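Periplasmic sugar-binding domain protein (Pseudomonas fluorescens Pf-5, PDB 3H75) probably binds a sugar or related carbohydrate in the periplasm. Local coordinates at residues His135-Val140 with His144-Leu149; Gly166-Leu171 with Arg180-Gly185; Ala223-Glu226 with Lys230-Thr233. One frame throughout, in Å; residues are numbered along the deposited sequence.

Interaction 1: residues His135-Val140 with His144-Leu149; sequences HKLGPV and HGIELL
Val140 and His144 mark the narrowest point between the two backbones, with their CA atoms 7.1 Å apart, and no hydrogen bond joins residues 135-140 to 144-149. Helix 122-137 stops at Leu137; Gly138 then takes a positive phi (73°) and turns the chain into an irregular connection, which comes back at His144 and enters strand 146-152. Contact is made by side chains. Leu137 and Ile146 reach toward each other tip to tip, with Leu137 CD2 resting 3.7 Å from Ile146 CG2 and 4.1 Å from Ile146 CD1. Leu137 gets there because its CG lies anti to the backbone N (chi1 -179°), which turns the branch toward Ile146. A looser apolar touch, Val140 CG1 to Ile146 CG1 at 4.2 Å, lets Val140 flank the same isoleucine. Nearer the surface, the carbonyl O of Val140 stands 3.8 Å above the plane of the His144 ring, offset toward its rim, while His144 ND1 is hydrogen-bonded to the carbonyl of Ala142. Gln207 of the adjacent strand 206-211 and Leu236 of strand 236-240 beyond it also meet Leu137, and Leu208 meets Ile146, so the helix end is packed over the sheet. This is a helix-to-strand connection of the alpha/beta type, leading into the second-lobe sheet of a two-lobed periplasmic binding protein fold.

Interaction 2: residues Gly166-Leu171 with Arg180-Gly185; sequences GLRRAL and RQLVYG. With SO4 (sulfate ion), chain C.
Leu167 and Leu182 form the tightly packed part of this contact, which sets helix 158-173 on the last strand of the beta-alpha-beta unit made by strand 146-152, helix 158-173 and strand 177-184. Their side chains slide past each other in opposite directions, and Leu167 CD2 comes to 4.0 Å from Leu182 CD1. Leu167 is buried, with Ala150 of the adjacent strand and Leu130 of helix 122-137 against it. The other methyl of Leu182, CD2, lies 3.6 Å above the Tyr184 ring, offset toward its rim. Toward solvent the contact loosens: a bend at chi2 (-70°) carries the end of Arg168 to the leucine, so that NH2 meets Leu182 CD1 obliquely at 3.9 Å. The same NH2 makes a salt bridge to Glu164, which is also hydrogen-bonded to Tyr184 OH. Well away from the helix, Arg180 presents the edge of its guanidinium to a sulfate: NH2 donates to O3 at 2.8 Å (154°), and NH1 gives O1 a weak bond of 3.2 Å. A leucine in place of Arg180 would probably leave the sulfate to Arg202 and deprive Glu147 of its salt-bridge mate. The chemistry is thus split, apolar where helix meets strand and ionic near the strand's start, where Arg180 and Arg202 together hold an anion that probably comes from the crystallisation liquor and says nothing of sugar binding.

Interaction 3: residues Ala223-Glu226 with Lys230-Thr233; sequences AARE and KPGT
Apolar packing of a proline against the end of a helix defines this contact, in which Ala224 and Arg225 near the end of helix 214-226 meet Pro231 in the loop before strand 236-240. The backbones come closest at Arg225 and Lys230, whose CA atoms are 6.1 Å apart, yet no hydrogen bond crosses between the segments. Ala224 offers its single methyl, CB, to Pro231 CG at 4.2 Å. Arg225 adds the aliphatic base of its chain: CG lies 4.0 Å from Pro231 CD, and the two side chains cross at about a right angle. With CG anti to the carbonyl carbon (chi1 -70°), the arginine starts out next to the ring, and the bend at chi3 then swings its guanidinium off in another direction. The segment 230-233 is a type II beta turn with Pro231 and Gly232 at its corners, set in the helix-to-strand connection of an alpha/beta lobe; Thr233 N bonds to Lys230 O at 2.9 Å to close it. At Gly232, phi of 96° would jam a CB against the carbonyl O of Pro231. Lys230 N is hydrogen-bonded to Asp234 OD1, which ties the start of the turn to the residue following it. Phe237 of strand 236-240 lies against both Ala224 and Pro231, and Leu200 of helix 189-202 packs on Ala224.

Overall arrangement
Interactions 1 and 2, with centres 15 Å apart, meet through adjacent strands 146-152 and 177-184. Leu148 O and Arg180 N are 2.9 Å apart, a probable backbone hydrogen bond, and Glu147 OE1 forms a salt bridge to Arg180 NH1 at 3.0 Å, so a residue of interaction 1 backs the sulfate-binding arginine of interaction 2. Leu148 CD2 also packs on Leu171 CD2 at 3.8 Å. Interaction 3 stands apart, its nearest atoms about 6 Å from interaction 1 and about 11 Å from interaction 2. All three belong to the lobe built on the second sheet. None involves a bound sugar, which in this family sits in the cleft between lobes.

Interaction 1: residues His135-Val140 with His144-Leu149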
# COMPACT_ATOMS: atom_id res chain seq x y z
N HIS A 135 -16.79 -2.71 -14.80
CA HIS A 135 -18.04 -3.34 -14.40
C HIS A 135 -19.10 -2.30 -14.03
O HIS A 135 -20.26 -2.41 -14.44
CB HIS A 135 -17.82 -4.26 -13.20
CG HIS A 135 -19.05 -5.03 -12.82
ND1 HIS A 135 -19.61 -5.99 -13.63
CD2 HIS A 135 -19.86 -4.93 -11.74
CE1 HIS A 135 -20.71 -6.45 -13.07
NE2 HIS A 135 -20.89 -5.82 -11.92
N LYS A 136 -18.70 -1.30 -13.26
CA LYS A 136 -19.62 -0.26 -12.83
C LYS A 136 -20.07 0.66 -13.97
O LYS A 136 -21.20 1.14 -13.97
CB LYS A 136 -19.00 0.55 -11.69
CG LYS A 136 -18.71 -0.29 -10.46
CD LYS A 136 -18.15 0.54 -9.32
CE LYS A 136 -17.76 -0.34 -8.15
NZ LYS A 136 -18.91 -1.13 -7.64
N LEU A 137 -19.19 0.91 -14.93
CA LEU A 137 -19.55 1.76 -16.06
C LEU A 137 -20.66 1.10 -16.86
O LEU A 137 -21.57 1.77 -17.36
CB LEU A 137 -18.34 2.00 -16.97
CG LEU A 137 -18.62 2.91 -18.17
CD1 LEU A 137 -18.95 4.30 -17.67
CD2 LEU A 137 -17.41 2.95 -19.10
N GLY A 138 -20.58 -0.23 -16.98
CA GLY A 138 -21.58 -0.97 -17.72
C GLY A 138 -21.49 -0.80 -19.22
O GLY A 138 -20.54 -0.19 -19.73
N PRO A 139 -22.48 -1.32 -19.96
CA PRO A 139 -22.58 -1.26 -21.42
C PRO A 139 -22.51 0.14 -22.02
O PRO A 139 -22.73 1.14 -21.34
CB PRO A 139 -23.93 -1.93 -21.68
CG PRO A 139 -23.96 -2.98 -20.63
CD PRO A 139 -23.50 -2.23 -19.41
N VAL A 140 -22.21 0.16 -23.31
CA VAL A 140 -22.06 1.37 -24.11
C VAL A 140 -21.36 1.03 -25.43
O VAL A 140 -21.45 1.79 -26.40
CB VAL A 140 -21.22 2.44 -23.36
CG1 VAL A 140 -19.79 1.94 -23.14
CG2 VAL A 140 -21.21 3.74 -24.16
N HIS A 144 -17.95 2.29 -30.10
CA HIS A 144 -17.51 3.35 -29.19
C HIS A 144 -16.41 2.83 -28.28
O HIS A 144 -16.49 1.72 -27.76
CB HIS A 144 -18.67 3.82 -28.31
CG HIS A 144 -19.91 4.15 -29.08
ND1 HIS A 144 -20.44 3.31 -30.04
CD2 HIS A 144 -20.76 5.20 -29.01
CE1 HIS A 144 -21.55 3.83 -30.52
NE2 HIS A 144 -21.77 4.98 -29.91
N GLY A 145 -15.38 3.63 -28.10
CA GLY A 145 -14.30 3.23 -27.22
C GLY A 145 -14.63 3.73 -25.83
O GLY A 145 -15.56 4.51 -25.66
N ILE A 146 -13.87 3.28 -24.85
CA ILE A 146 -14.05 3.71 -23.47
C ILE A 146 -12.73 4.39 -23.14
O ILE A 146 -11.74 3.71 -22.87
CB ILE A 146 -14.28 2.52 -22.51
CG1 ILE A 146 -15.60 1.83 -22.84
CG2 ILE A 146 -14.28 3.00 -21.06
CD1 ILE A 146 -15.86 0.56 -22.03
N GLU A 147 -12.71 5.72 -23.15
CA GLU A 147 -11.48 6.44 -22.88
C GLU A 147 -11.13 6.49 -21.40
O GLU A 147 -11.98 6.74 -20.55
CB GLU A 147 -11.54 7.82 -23.52
CG GLU A 147 -11.70 7.69 -25.03
CD GLU A 147 -11.29 8.92 -25.82
OE1 GLU A 147 -10.79 9.89 -25.21
OE2 GLU A 147 -11.46 8.90 -27.06
N LEU A 148 -9.86 6.23 -21.14
CA LEU A 148 -9.31 6.15 -19.79
C LEU A 148 -8.08 7.02 -19.55
O LEU A 148 -7.24 7.18 -20.44
CB LEU A 148 -8.92 4.69 -19.53
CG LEU A 148 -8.00 4.37 -18.35
CD1 LEU A 148 -8.79 4.34 -17.05
CD2 LEU A 148 -7.35 3.01 -18.59
N LEU A 149 -7.98 7.56 -18.34
CA LEU A 149 -6.81 8.34 -17.93
C LEU A 149 -6.27 7.57 -16.74
O LEU A 149 -7.04 7.02 -15.95
CB LEU A 149 -7.20 9.75 -17.48
CG LEU A 149 -7.66 10.72 -18.57
CD1 LEU A 149 -8.07 12.05 -17.94
CD2 LEU A 149 -6.54 10.94 -19.58

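Interaction 2: residues Gly166-Leu171 with Arg180-Gly185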
# COMPACT_ATOMS: atom_id res chain seq x y z
N GLY A 166 -0.64 -4.51 -13.26
CA GLY A 166 -2.00 -5.03 -13.16
C GLY A 166 -2.91 -4.30 -14.13
O GLY A 166 -3.74 -4.92 -14.80
N LEU A 167 -2.76 -2.98 -14.19
CA LEU A 167 -3.55 -2.17 -15.11
C LEU A 167 -3.31 -2.62 -16.55
O LEU A 167 -4.26 -2.80 -17.31
CB LEU A 167 -3.16 -0.69 -14.97
CG LEU A 167 -3.66 0.26 -16.07
CD1 LEU A 167 -5.18 0.36 -16.01
CD2 LEU A 167 -3.02 1.65 -15.88
N ARG A 168 -2.04 -2.81 -16.91
CA ARG A 168 -1.69 -3.23 -18.26
C ARG A 168 -2.31 -4.58 -18.60
O ARG A 168 -2.72 -4.81 -19.73
CB ARG A 168 -0.17 -3.31 -18.42
CG ARG A 168 0.55 -1.97 -18.25
CD ARG A 168 0.28 -1.01 -19.39
NE ARG A 168 0.95 0.27 -19.19
CZ ARG A 168 0.88 1.30 -20.03
NH1 ARG A 168 0.16 1.21 -21.14
NH2 ARG A 168 1.49 2.45 -19.74
N ARG A 169 -2.37 -5.48 -17.62
CA ARG A 169 -2.96 -6.79 -17.87
C ARG A 169 -4.45 -6.64 -18.17
O ARG A 169 -4.97 -7.29 -19.08
CB ARG A 169 -2.75 -7.70 -16.66
CG ARG A 169 -1.37 -8.34 -16.62
CD ARG A 169 -1.22 -9.16 -15.34
NE ARG A 169 -2.42 -9.94 -15.09
CZ ARG A 169 -2.96 -10.11 -13.88
NH1 ARG A 169 -2.39 -9.55 -12.82
NH2 ARG A 169 -4.07 -10.82 -13.74
N ALA A 170 -5.13 -5.78 -17.42
CA ALA A 170 -6.55 -5.55 -17.64
C ALA A 170 -6.79 -4.88 -19.00
O ALA A 170 -7.74 -5.21 -19.70
CB ALA A 170 -7.12 -4.69 -16.51
N LEU A 171 -5.91 -3.96 -19.37
CA LEU A 171 -6.06 -3.29 -20.67
C LEU A 171 -5.89 -4.27 -21.82
O LEU A 171 -6.54 -4.13 -22.86
CB LEU A 171 -5.05 -2.15 -20.81
CG LEU A 171 -5.32 -0.92 -19.95
CD1 LEU A 171 -4.14 0.03 -20.04
CD2 LEU A 171 -6.59 -0.21 -20.42
N ARG A 180 -5.74 6.97 -22.90
CA ARG A 180 -5.29 8.15 -23.63
C ARG A 180 -3.96 8.66 -23.09
O ARG A 180 -3.13 9.18 -23.85
CB ARG A 180 -6.34 9.26 -23.57
CG ARG A 180 -7.70 8.87 -24.16
CD ARG A 180 -7.56 8.18 -25.51
NE ARG A 180 -6.78 8.94 -26.47
CZ ARG A 180 -7.24 9.96 -27.20
NH1 ARG A 180 -8.50 10.35 -27.08
NH2 ARG A 180 -6.43 10.56 -28.06
N GLN A 181 -3.76 8.51 -21.79
CA GLN A 181 -2.52 8.96 -21.17
C GLN A 181 -2.38 8.44 -19.75
O GLN A 181 -3.34 8.37 -19.00
CB GLN A 181 -2.50 10.49 -21.12
CG GLN A 181 -1.14 11.09 -20.85
CD GLN A 181 -0.63 11.87 -22.04
OE1 GLN A 181 -1.16 12.94 -22.36
NE2 GLN A 181 0.39 11.35 -22.70
N LEU A 182 -1.15 8.07 -19.41
CA LEU A 182 -0.83 7.63 -18.06
C LEU A 182 0.24 8.61 -17.61
O LEU A 182 1.26 8.76 -18.28
CB LEU A 182 -0.29 6.20 -18.04
CG LEU A 182 0.16 5.69 -16.66
CD1 LEU A 182 0.03 4.18 -16.58
CD2 LEU A 182 1.60 6.12 -16.38
N VAL A 183 -0.01 9.30 -16.51
CA VAL A 183 0.97 10.25 -15.99
C VAL A 183 1.40 9.82 -14.60
O VAL A 183 0.74 9.01 -13.96
CB VAL A 183 0.40 11.69 -15.94
CG1 VAL A 183 0.12 12.19 -17.34
CG2 VAL A 183 -0.87 11.73 -15.10
N TYR A 184 2.52 10.36 -14.15
CA TYR A 184 3.04 10.03 -12.84
C TYR A 184 2.75 11.18 -11.89
O TYR A 184 3.39 12.24 -11.96
CB TYR A 184 4.53 9.72 -12.95
CG TYR A 184 4.77 8.40 -13.65
CD1 TYR A 184 4.54 7.19 -12.98
CD2 TYR A 184 5.12 8.35 -14.99
CE1 TYR A 184 4.65 5.97 -13.63
CE2 TYR A 184 5.23 7.12 -15.66
CZ TYR A 184 4.99 5.94 -14.98
OH TYR A 184 5.06 4.73 -15.63
N GLY A 185 1.76 10.97 -11.03
CA GLY A 185 1.37 11.98 -10.06
C GLY A 185 2.19 11.95 -8.79
O GLY A 185 1.95 12.76 -7.89
S SO4 C . -8.21 12.79 -30.01
O1 SO4 C . -9.01 11.55 -30.02
O2 SO4 C . -8.48 13.51 -28.75
O3 SO4 C . -6.77 12.46 -30.10
O4 SO4 C . -8.60 13.63 -31.16

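Interaction 3: residues Ala223-Glu226 with Lys230-Thr233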
# COMPACT_ATOMS: atom_id res chain seq x y z
N ALA A 223 -10.65 18.37 -10.02
CA ALA A 223 -10.48 18.94 -11.35
C ALA A 223 -11.71 18.60 -12.18
O ALA A 223 -12.21 19.42 -12.95
CB ALA A 223 -9.22 18.39 -12.00
N ALA A 224 -12.21 17.38 -12.02
CA ALA A 224 -13.38 16.92 -12.75
C ALA A 224 -14.62 17.75 -12.41
O ALA A 224 -15.36 18.16 -13.31
CB ALA A 224 -13.63 15.44 -12.45
N ARG A 225 -14.86 17.98 -11.13
CA ARG A 225 -16.02 18.77 -10.71
C ARG A 225 -15.97 20.17 -11.30
O ARG A 225 -17.00 20.72 -11.71
CB ARG A 225 -16.09 18.86 -9.17
CG ARG A 225 -16.43 17.55 -8.47
CD ARG A 225 -16.77 17.79 -7.00
NE ARG A 225 -15.64 18.33 -6.24
CZ ARG A 225 -14.66 17.60 -5.73
NH1 ARG A 225 -14.67 16.28 -5.87
NH2 ARG A 225 -13.67 18.19 -5.06
N GLU A 226 -14.78 20.75 -11.34
CA GLU A 226 -14.58 22.09 -11.87
C GLU A 226 -14.89 22.20 -13.36
O GLU A 226 -15.17 23.29 -13.86
CB GLU A 226 -13.14 22.54 -11.61
CG GLU A 226 -12.91 23.03 -10.19
CD GLU A 226 -11.44 23.13 -9.84
OE1 GLU A 226 -10.62 23.41 -10.74
OE2 GLU A 226 -11.10 22.94 -8.65
N LYS A 230 -19.25 14.71 -13.29
CA LYS A 230 -19.84 14.23 -12.04
C LYS A 230 -19.23 12.90 -11.59
O LYS A 230 -19.68 11.83 -12.01
CB LYS A 230 -21.35 14.06 -12.22
CG LYS A 230 -22.08 15.33 -12.63
CD LYS A 230 -22.33 16.26 -11.45
CE LYS A 230 -23.65 15.93 -10.74
NZ LYS A 230 -23.72 14.52 -10.25
N PRO A 231 -18.21 12.96 -10.73
CA PRO A 231 -17.57 11.73 -10.24
C PRO A 231 -18.60 10.75 -9.68
O PRO A 231 -19.43 11.11 -8.85
CB PRO A 231 -16.62 12.25 -9.16
CG PRO A 231 -16.21 13.58 -9.70
CD PRO A 231 -17.53 14.15 -10.19
N GLY A 232 -18.54 9.50 -10.15
CA GLY A 232 -19.46 8.50 -9.67
C GLY A 232 -20.68 8.32 -10.55
O GLY A 232 -21.38 7.31 -10.45
N THR A 233 -20.94 9.30 -11.41
CA THR A 233 -22.09 9.23 -12.31
C THR A 233 -21.66 9.13 -13.77
O THR A 233 -21.90 8.12 -14.42
CB THR A 233 -23.02 10.45 -12.13
OG1 THR A 233 -23.54 10.46 -10.79
CG2 THR A 233 -24.19 10.38 -13.11